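Long-range contacts in RNA-binding protein (Porphyromonas gingivalis W83, PDB 7JLY), which probably binds RNA through a single RNA recognition motif and can bind calcium: residues S2-V7 with F48-D53; G8-R13 with R72-K77. All blocks are in the same frame, centred on the assembly; numbering follows the deposited sequence.

In the fold
One antiparallel sheet carries both contacts. Contact 1 joins the first strand, 3-8, to strand 46-51; contact 2 joins the end of that strand and the loop after it, 8-13, to strand 72-78. Strand 3-8 thus has a partner along each edge, in a sheet ordered 29-36, 46-51, 3-8, 72-78, 68-69. The centres lie about 15 Å apart, on opposite sides of the centre of the chain, and the segments alternate in sequence. The two meet where Tyr6 N approaches Lys77 O at 2.8 Å, a probable hydrogen bond. Short strand 68-69 aside, this sheet order is that of the RNA recognition motif, whose two central strands commonly carry the RNA-binding surface.

Contact 1. Residues S2-V7 with F48-D53; sequences SMNIYV and FVEMED
Strands 3-7 and 48-51 run antiparallel, their axes 4.6 Å apart at an angle of 153°, with Met3-Met51 and Ile5-Val49 as hydrogen-bonded pairs and Asn4-Glu50 and Tyr6-Phe48 as non-hydrogen-bonded ones. Tyr6 and Phe48 form an offset edge-to-face pair, planes at 82°, in which Tyr6 CD2 comes 3.6 Å from Phe48 CE1. With CG anti to the carbonyl carbon (chi1 -60°), the Phe48 ring leans across toward strand 3-7. Asn4 lies on the same face of the sheet; its OD1 sits 3.4 Å from Glu50 CG, and a water joins it to Glu50 OE2, while its ND2 is hydrogen-bonded to Leu80 O. Near the N-terminus, single waters join Ser2 OG to Glu50 OE1 and to Glu52 OE1. On the opposite face the side-chain contacts across the two strands are apolar: Ile5 CD1 packs on Met51 SD at 3.7 Å, and Val7 CG2 meets Val49 CG2 at 4.3 Å. Tyr6 falls in the RNP2 sequence and Phe48 in RNP1, positions whose aromatic rings commonly stack on bases in this family, so a similar role is probable here. The Tyr6 ring also meets that of Phe46, their planes roughly parallel, and makes a cation-pi contact with Lys77. Behind the sheet, Met3 and Ile5 rest on helix 54-64, while strand 29-36 lies beside 46-51, and strand 72-78 beside 3-8.

Contact 2. Residues G8-R13 with R72-K77; sequences GNLNYR and RKLIVK
The guanidinium of Arg72 and the amide of Asn9 stand nearly perpendicular, planes 87° apart, with Asn9 OD1 and Asn9 O at the guanidinium edge and a water over the rim of one guanidinium face. Arg72 approaches side-on and donates two hydrogen bonds to the same oxygen: NH2 reaches Asn9 OD1 at 2.9 Å on a lone pair, whereas NE, 3.1 Å from Asn9 OD1 and weakly bonded to Asn9 O, comes from above the amide plane. Asn9 ND2 donates to Lys73 O at 2.8 Å, on a lone pair and close to the plane of its own amide. That fixes which way round the amide sits. CG of Asn9 is anti to the backbone N (chi1 -163°), which carries the amide between Arg72 and Lys73 O. Next to it, Gly8 and Ile75 form an antiparallel hydrogen-bonded pair, with Gly8 N 2.9 Å from Ile75 O. On the buried side Leu10 CD2 touches Leu74 CD2 at 4.0 Å. Gly8, Asn9 and Leu10 end the RNP2 sequence, here beside the last long strand of the RNA recognition motif. Because one amide serves as acceptor and donor at once, the loop after strand 3-8 is tied to strand 72-78 by directional bonds, and the arginine's charge would probably polarise the Asn9 carbonyl.

Contact 1. Residues S2-V7 with F48-D53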
ATOM      1  N   SER A   2      10.522 -11.182  -1.517  1.00 26.43           N
ATOM      2  CA  SER A   2       9.223 -10.522  -1.614  1.00 26.33           C
ATOM      3  C   SER A   2       8.856  -9.895  -0.279  1.00 28.97           C
ATOM      4  O   SER A   2       9.308 -10.362   0.767  1.00 27.47           O
ATOM      5  CB  SER A   2       8.147 -11.530  -2.023  1.00 30.33           C
ATOM      6  OG  SER A   2       7.313 -10.993  -3.029  1.00 41.11           O
ATOM      7  N   MET A   3       8.048  -8.839  -0.305  1.00 21.92           N
ATOM      8  CA  MET A   3       7.427  -8.346   0.921  1.00 23.37           C
ATOM      9  C   MET A   3       6.036  -7.799   0.638  1.00 21.49           C
ATOM     10  O   MET A   3       5.827  -7.059  -0.324  1.00 20.65           O
ATOM     11  CB  MET A   3       8.278  -7.266   1.606  1.00 23.23           C
ATOM     12  CG  MET A   3       7.589  -6.689   2.853  1.00 26.37           C
ATOM     13  SD  MET A   3       8.657  -5.755   3.978  1.00 34.02           S
ATOM     14  CE  MET A   3       9.844  -7.009   4.437  1.00 35.30           C
ATOM     15  N   ASN A   4       5.096  -8.186   1.496  1.00 19.61           N
ATOM     16  CA  ASN A   4       3.734  -7.675   1.496  1.00 20.98           C
ATOM     17  C   ASN A   4       3.693  -6.436   2.380  1.00 17.70           C
ATOM     18  O   ASN A   4       4.210  -6.455   3.500  1.00 20.01           O
ATOM     19  CB  ASN A   4       2.774  -8.753   2.012  1.00 22.40           C
ATOM     20  CG  ASN A   4       1.310  -8.495   1.644  1.00 22.51           C
ATOM     21  OD1 ASN A   4       0.996  -7.827   0.654  1.00 21.05           O
ATOM     22  ND2 ASN A   4       0.404  -9.057   2.447  1.00 20.83           N
ATOM     23  N   ILE A   5       3.105  -5.361   1.865  1.00 18.57           N
ATOM     24  CA  ILE A   5       3.059  -4.094   2.579  1.00 19.09           C
ATOM     25  C   ILE A   5       1.623  -3.683   2.802  1.00 18.37           C
ATOM     26  O   ILE A   5       0.843  -3.606   1.856  1.00 16.59           O
ATOM     27  CB  ILE A   5       3.783  -2.969   1.808  1.00 19.27           C
ATOM     28  CG1 ILE A   5       5.208  -3.404   1.450  1.00 18.07           C
ATOM     29  CG2 ILE A   5       3.799  -1.673   2.629  1.00 16.59           C
ATOM     30  CD1 ILE A   5       5.972  -2.381   0.651  1.00 20.62           C
ATOM     31  N   TYR A   6       1.287  -3.435   4.064  1.00 14.87           N
ATOM     32  CA  TYR A   6      -0.008  -2.893   4.446  1.00 16.66           C
ATOM     33  C   TYR A   6       0.005  -1.385   4.260  1.00 18.10           C
ATOM     34  O   TYR A   6       0.907  -0.727   4.761  1.00 17.29           O
ATOM     35  CB  TYR A   6      -0.308  -3.242   5.910  1.00 16.13           C
ATOM     36  CG  TYR A   6      -1.673  -2.822   6.439  1.00 17.17           C
ATOM     37  CD1 TYR A   6      -1.904  -1.519   6.871  1.00 17.04           C
ATOM     38  CD2 TYR A   6      -2.720  -3.741   6.537  1.00 18.02           C
ATOM     39  CE1 TYR A   6      -3.140  -1.133   7.375  1.00 17.37           C
ATOM     40  CE2 TYR A   6      -3.960  -3.365   7.038  1.00 19.31           C
ATOM     41  CZ  TYR A   6      -4.166  -2.060   7.460  1.00 20.11           C
ATOM     42  OH  TYR A   6      -5.396  -1.675   7.962  1.00 15.95           O
ATOM     43  N   VAL A   7      -0.980  -0.840   3.551  1.00 17.14           N
ATOM     44  CA  VAL A   7      -1.126   0.614   3.477  1.00 17.09           C
ATOM     45  C   VAL A   7      -2.534   0.991   3.950  1.00 17.63           C
ATOM     46  O   VAL A   7      -3.521   0.503   3.410  1.00 18.96           O
ATOM     47  CB  VAL A   7      -0.880   1.162   2.047  1.00 16.78           C
ATOM     48  CG1 VAL A   7      -0.691   2.678   2.086  1.00 16.76           C
ATOM     49  CG2 VAL A   7       0.353   0.505   1.409  1.00 19.90           C
ATOM     50  N   PHE A  48      -3.073  -3.574   0.145  1.00 19.87           N
ATOM     51  CA  PHE A  48      -1.785  -4.247   0.194  1.00 20.25           C
ATOM     52  C   PHE A  48      -0.999  -4.067  -1.089  1.00 20.04           C
ATOM     53  O   PHE A  48      -1.543  -4.198  -2.185  1.00 18.36           O
ATOM     54  CB  PHE A  48      -1.974  -5.744   0.468  1.00 22.70           C
ATOM     55  CG  PHE A  48      -2.654  -6.035   1.771  1.00 20.05           C
ATOM     56  CD1 PHE A  48      -1.922  -6.125   2.943  1.00 22.17           C
ATOM     57  CD2 PHE A  48      -4.027  -6.212   1.823  1.00 24.65           C
ATOM     58  CE1 PHE A  48      -2.548  -6.389   4.155  1.00 21.28           C
ATOM     59  CE2 PHE A  48      -4.661  -6.476   3.032  1.00 26.13           C
ATOM     60  CZ  PHE A  48      -3.917  -6.568   4.198  1.00 24.73           C
ATOM     61  N   VAL A  49       0.291  -3.782  -0.943  1.00 20.38           N
ATOM     62  CA  VAL A  49       1.194  -3.741  -2.085  1.00 17.56           C
ATOM     63  C   VAL A  49       2.305  -4.775  -1.895  1.00 18.52           C
ATOM     64  O   VAL A  49       2.924  -4.829  -0.838  1.00 18.97           O
ATOM     65  CB  VAL A  49       1.835  -2.350  -2.274  1.00 16.96           C
ATOM     66  CG1 VAL A  49       2.789  -2.391  -3.449  1.00 17.65           C
ATOM     67  CG2 VAL A  49       0.754  -1.266  -2.480  1.00 18.61           C
ATOM     68  N   GLU A  50       2.550  -5.600  -2.909  1.00 19.91           N
ATOM     69  CA  GLU A  50       3.660  -6.535  -2.850  1.00 19.41           C
ATOM     70  C   GLU A  50       4.807  -6.003  -3.685  1.00 18.26           C
ATOM     71  O   GLU A  50       4.605  -5.539  -4.811  1.00 18.86           O
ATOM     72  CB  GLU A  50       3.245  -7.923  -3.342  1.00 22.44           C
ATOM     73  CG  GLU A  50       2.471  -8.714  -2.304  1.00 29.77           C
ATOM     74  CD  GLU A  50       2.164 -10.127  -2.761  1.00 34.49           C
ATOM     75  OE1 GLU A  50       3.090 -10.812  -3.247  1.00 39.79           O
ATOM     76  OE2 GLU A  50       0.998 -10.551  -2.642  1.00 39.83           O
ATOM     77  N   MET A  51       6.008  -6.056  -3.120  1.00 16.99           N
ATOM     78  CA  MET A  51       7.212  -5.652  -3.828  1.00 17.77           C
ATOM     79  C   MET A  51       8.131  -6.862  -3.919  1.00 20.38           C
ATOM     80  O   MET A  51       8.195  -7.667  -2.995  1.00 19.99           O
ATOM     81  CB  MET A  51       7.903  -4.483  -3.123  1.00 17.99           C
ATOM     82  CG  MET A  51       7.094  -3.187  -3.166  1.00 17.89           C
ATOM     83  SD  MET A  51       7.964  -1.817  -2.405  1.00 19.44           S
ATOM     84  CE  MET A  51       9.211  -1.491  -3.652  1.00 21.21           C
ATOM     85  N   GLU A  52       8.823  -7.008  -5.042  1.00 19.29           N
ATOM     86  CA  GLU A  52       9.584  -8.235  -5.268  1.00 20.38           C
ATOM     87  C   GLU A  52      10.824  -8.327  -4.370  1.00 22.63           C
ATOM     88  O   GLU A  52      11.228  -9.413  -3.969  1.00 21.40           O
ATOM     89  CB  GLU A  52       9.986  -8.356  -6.740  1.00 22.13           C
ATOM     90  CG  GLU A  52      10.678  -9.696  -7.094  1.00 23.68           C
ATOM     91  CD  GLU A  52       9.829 -10.941  -6.766  1.00 29.79           C
ATOM     92  OE1 GLU A  52       8.591 -10.916  -6.988  1.00 26.67           O
ATOM     93  OE2 GLU A  52      10.406 -11.951  -6.281  1.00 28.65           O
ATOM     94  N   ASP A  53      11.406  -7.171  -4.049  0.60 21.53           N
ATOM     95  CA  ASP A  53      12.646  -7.102  -3.278  0.60 23.19           C
ATOM     96  C   ASP A  53      12.381  -6.616  -1.857  0.60 22.77           C
ATOM     97  O   ASP A  53      11.952  -5.477  -1.665  0.60 22.04           O
ATOM     98  CB  ASP A  53      13.652  -6.173  -3.976  0.60 24.41           C
ATOM     99  CG  ASP A  53      15.022  -6.182  -3.316  0.60 25.86           C
ATOM    100  OD1 ASP A  53      15.820  -7.091  -3.629  0.60 26.78           O
ATOM    101  OD2 ASP A  53      15.307  -5.276  -2.503  0.60 26.38           O
TER
HETATM  102  O   HOH W   1       6.469 -10.166  -5.430  1.00 25.92           O
HETATM  103  O   HOH W   2       5.098 -10.561  -1.342  1.00 29.76           O
HETATM  104  O   HOH W   3      11.270 -12.511  -4.053  1.00 37.18           O
HETATM  105  O   HOH W   4      -0.720  -8.670  -1.131  1.00 28.24           O

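Contact 2. Residues G8-R13 with R72-K77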
ATOM      1  N   GLY A   8      -2.628   1.869   4.946  1.00 17.54           N
ATOM      2  CA  GLY A   8      -3.915   2.152   5.567  1.00 16.19           C
ATOM      3  C   GLY A   8      -4.098   3.611   5.942  1.00 18.61           C
ATOM      4  O   GLY A   8      -3.221   4.427   5.662  1.00 15.96           O
ATOM      5  N   ASN A   9      -5.239   3.919   6.570  1.00 15.20           N
ATOM      6  CA  ASN A   9      -5.675   5.299   6.818  1.00 17.24           C
ATOM      7  C   ASN A   9      -5.726   6.121   5.525  1.00 19.13           C
ATOM      8  O   ASN A   9      -5.428   7.325   5.512  1.00 17.02           O
ATOM      9  CB  ASN A   9      -4.769   5.991   7.833  1.00 17.95           C
ATOM     10  CG  ASN A   9      -5.407   7.230   8.398  1.00 18.97           C
ATOM     11  OD1 ASN A   9      -6.617   7.270   8.552  1.00 16.67           O
ATOM     12  ND2 ASN A   9      -4.612   8.270   8.642  1.00 17.71           N
ATOM     13  N   LEU A  10      -6.110   5.467   4.434  1.00 16.81           N
ATOM     14  CA  LEU A  10      -6.084   6.093   3.113  1.00 17.49           C
ATOM     15  C   LEU A  10      -7.290   6.980   2.860  1.00 17.04           C
ATOM     16  O   LEU A  10      -8.407   6.626   3.217  1.00 18.00           O
ATOM     17  CB  LEU A  10      -6.024   5.016   2.022  1.00 16.12           C
ATOM     18  CG  LEU A  10      -4.768   4.146   1.986  1.00 17.79           C
ATOM     19  CD1 LEU A  10      -4.925   3.030   0.953  1.00 15.35           C
ATOM     20  CD2 LEU A  10      -3.548   5.007   1.650  1.00 15.75           C
ATOM     21  N   ASN A  11      -7.051   8.142   2.262  1.00 17.53           N
ATOM     22  CA  ASN A  11      -8.101   8.902   1.590  1.00 18.04           C
ATOM     23  C   ASN A  11      -8.923   7.920   0.746  1.00 18.35           C
ATOM     24  O   ASN A  11      -8.358   7.106   0.015  1.00 16.74           O
ATOM     25  CB  ASN A  11      -7.463  10.005   0.723  1.00 17.96           C
ATOM     26  CG  ASN A  11      -8.485  10.968   0.111  1.00 20.82           C
ATOM     27  OD1 ASN A  11      -9.584  10.575  -0.304  1.00 20.81           O
ATOM     28  ND2 ASN A  11      -8.109  12.241   0.039  1.00 19.88           N
ATOM     29  N   TYR A  12     -10.246   7.958   0.864  1.00 17.36           N
ATOM     30  CA  TYR A  12     -11.066   6.964   0.166  1.00 15.31           C
ATOM     31  C   TYR A  12     -10.978   7.095  -1.356  1.00 16.02           C
ATOM     32  O   TYR A  12     -11.409   6.200  -2.084  1.00 18.23           O
ATOM     33  CB  TYR A  12     -12.522   7.056   0.622  1.00 19.55           C
ATOM     34  CG  TYR A  12     -12.739   6.606   2.047  1.00 17.07           C
ATOM     35  CD1 TYR A  12     -12.419   5.307   2.446  1.00 18.66           C
ATOM     36  CD2 TYR A  12     -13.265   7.465   2.991  1.00 18.48           C
ATOM     37  CE1 TYR A  12     -12.616   4.890   3.743  1.00 18.21           C
ATOM     38  CE2 TYR A  12     -13.468   7.057   4.288  1.00 19.22           C
ATOM     39  CZ  TYR A  12     -13.146   5.770   4.663  1.00 20.05           C
ATOM     40  OH  TYR A  12     -13.351   5.361   5.971  1.00 21.49           O
ATOM     41  N   ARG A  13     -10.404   8.198  -1.834  1.00 17.27           N
ATOM     42  CA  ARG A  13     -10.166   8.382  -3.260  1.00 18.97           C
ATOM     43  C   ARG A  13      -8.902   7.661  -3.739  1.00 18.51           C
ATOM     44  O   ARG A  13      -8.661   7.566  -4.942  1.00 21.40           O
ATOM     45  CB  ARG A  13     -10.047   9.871  -3.602  1.00 18.66           C
ATOM     46  CG  ARG A  13     -11.328  10.663  -3.395  1.00 24.73           C
ATOM     47  CD  ARG A  13     -11.138  12.135  -3.786  1.00 27.17           C
ATOM     48  NE  ARG A  13     -11.100  12.327  -5.234  1.00 26.56           N
ATOM     49  CZ  ARG A  13      -9.985  12.459  -5.948  1.00 26.41           C
ATOM     50  NH1 ARG A  13      -8.800  12.416  -5.357  1.00 26.42           N
ATOM     51  NH2 ARG A  13     -10.056  12.627  -7.261  1.00 28.30           N
ATOM     52  N   ARG A  72      -3.941  12.530   4.294  1.00 17.63           N
ATOM     53  CA  ARG A  72      -4.020  11.693   5.497  1.00 17.58           C
ATOM     54  C   ARG A  72      -2.689  11.011   5.822  1.00 16.86           C
ATOM     55  O   ARG A  72      -1.973  10.567   4.932  1.00 18.52           O
ATOM     56  CB  ARG A  72      -5.113  10.629   5.362  1.00 18.36           C
ATOM     57  CG  ARG A  72      -6.522  11.187   5.178  1.00 21.21           C
ATOM     58  CD  ARG A  72      -7.590  10.135   5.443  1.00 20.79           C
ATOM     59  NE  ARG A  72      -7.543   9.650   6.821  1.00 18.68           N
ATOM     60  CZ  ARG A  72      -8.137  10.250   7.850  1.00 23.78           C
ATOM     61  NH1 ARG A  72      -8.853  11.353   7.659  1.00 21.18           N
ATOM     62  NH2 ARG A  72      -8.021   9.741   9.073  1.00 22.14           N
ATOM     63  N   LYS A  73      -2.377  10.926   7.107  1.00 14.67           N
ATOM     64  CA  LYS A  73      -1.139  10.296   7.540  1.00 17.21           C
ATOM     65  C   LYS A  73      -1.132   8.803   7.196  1.00 17.80           C
ATOM     66  O   LYS A  73      -2.004   8.050   7.635  1.00 18.72           O
ATOM     67  CB  LYS A  73      -0.942  10.498   9.047  1.00 18.62           C
ATOM     68  CG  LYS A  73       0.357   9.902   9.572  1.00 22.13           C
ATOM     69  CD  LYS A  73       0.727  10.476  10.934  1.00 24.79           C
ATOM     70  CE  LYS A  73      -0.258  10.048  12.003  1.00 33.09           C
ATOM     71  NZ  LYS A  73       0.170  10.578  13.338  1.00 34.31           N
ATOM     72  N   LEU A  74      -0.167   8.379   6.385  1.00 17.11           N
ATOM     73  CA  LEU A  74      -0.082   6.975   5.998  1.00 17.81           C
ATOM     74  C   LEU A  74       0.094   6.019   7.163  1.00 18.50           C
ATOM     75  O   LEU A  74       0.811   6.304   8.135  1.00 19.41           O
ATOM     76  CB  LEU A  74       1.086   6.756   5.030  1.00 16.29           C
ATOM     77  CG  LEU A  74       0.918   7.270   3.608  1.00 17.64           C
ATOM     78  CD1 LEU A  74       2.273   7.313   2.927  1.00 17.82           C
ATOM     79  CD2 LEU A  74      -0.031   6.368   2.831  1.00 23.05           C
ATOM     80  N   ILE A  75      -0.571   4.874   7.054  1.00 15.67           N
ATOM     81  CA  ILE A  75      -0.146   3.671   7.747  1.00 18.79           C
ATOM     82  C   ILE A  75       0.630   2.878   6.714  1.00 17.45           C
ATOM     83  O   ILE A  75       0.066   2.540   5.679  1.00 16.71           O
ATOM     84  CB  ILE A  75      -1.318   2.816   8.244  1.00 18.15           C
ATOM     85  CG1 ILE A  75      -2.192   3.585   9.243  1.00 17.34           C
ATOM     86  CG2 ILE A  75      -0.784   1.510   8.834  1.00 18.02           C
ATOM     87  CD1 ILE A  75      -3.453   2.797   9.691  1.00 18.65           C
ATOM     88  N   VAL A  76       1.910   2.615   6.954  1.00 16.70           N
ATOM     89  CA  VAL A  76       2.708   1.807   6.022  1.00 19.70           C
ATOM     90  C   VAL A  76       3.598   0.869   6.824  1.00 20.15           C
ATOM     91  O   VAL A  76       4.476   1.312   7.573  1.00 21.96           O
ATOM     92  CB  VAL A  76       3.592   2.664   5.072  1.00 21.93           C
ATOM     93  CG1 VAL A  76       4.281   1.772   4.061  1.00 22.25           C
ATOM     94  CG2 VAL A  76       2.775   3.694   4.345  1.00 25.19           C
ATOM     95  N   LYS A  77       3.373  -0.428   6.663  1.00 18.83           N
ATOM     96  CA  LYS A  77       4.007  -1.401   7.539  1.00 18.74           C
ATOM     97  C   LYS A  77       4.103  -2.751   6.848  1.00 18.77           C
ATOM     98  O   LYS A  77       3.297  -3.071   5.968  1.00 18.40           O
ATOM     99  CB  LYS A  77       3.225  -1.520   8.860  1.00 20.21           C
ATOM    100  CG  LYS A  77       1.810  -2.082   8.708  1.00 23.21           C
ATOM    101  CD  LYS A  77       1.045  -2.134  10.046  1.00 28.28           C
ATOM    102  CE  LYS A  77      -0.433  -2.526   9.824  1.00 26.51           C
ATOM    103  NZ  LYS A  77      -1.261  -2.410  11.068  1.00 33.96           N
TER
HETATM  104  O   HOH W   5      -2.951   7.958   4.114  1.00 16.30           O
HETATM  105  O   HOH W   6      -4.159  11.613   9.128  1.00 27.46           O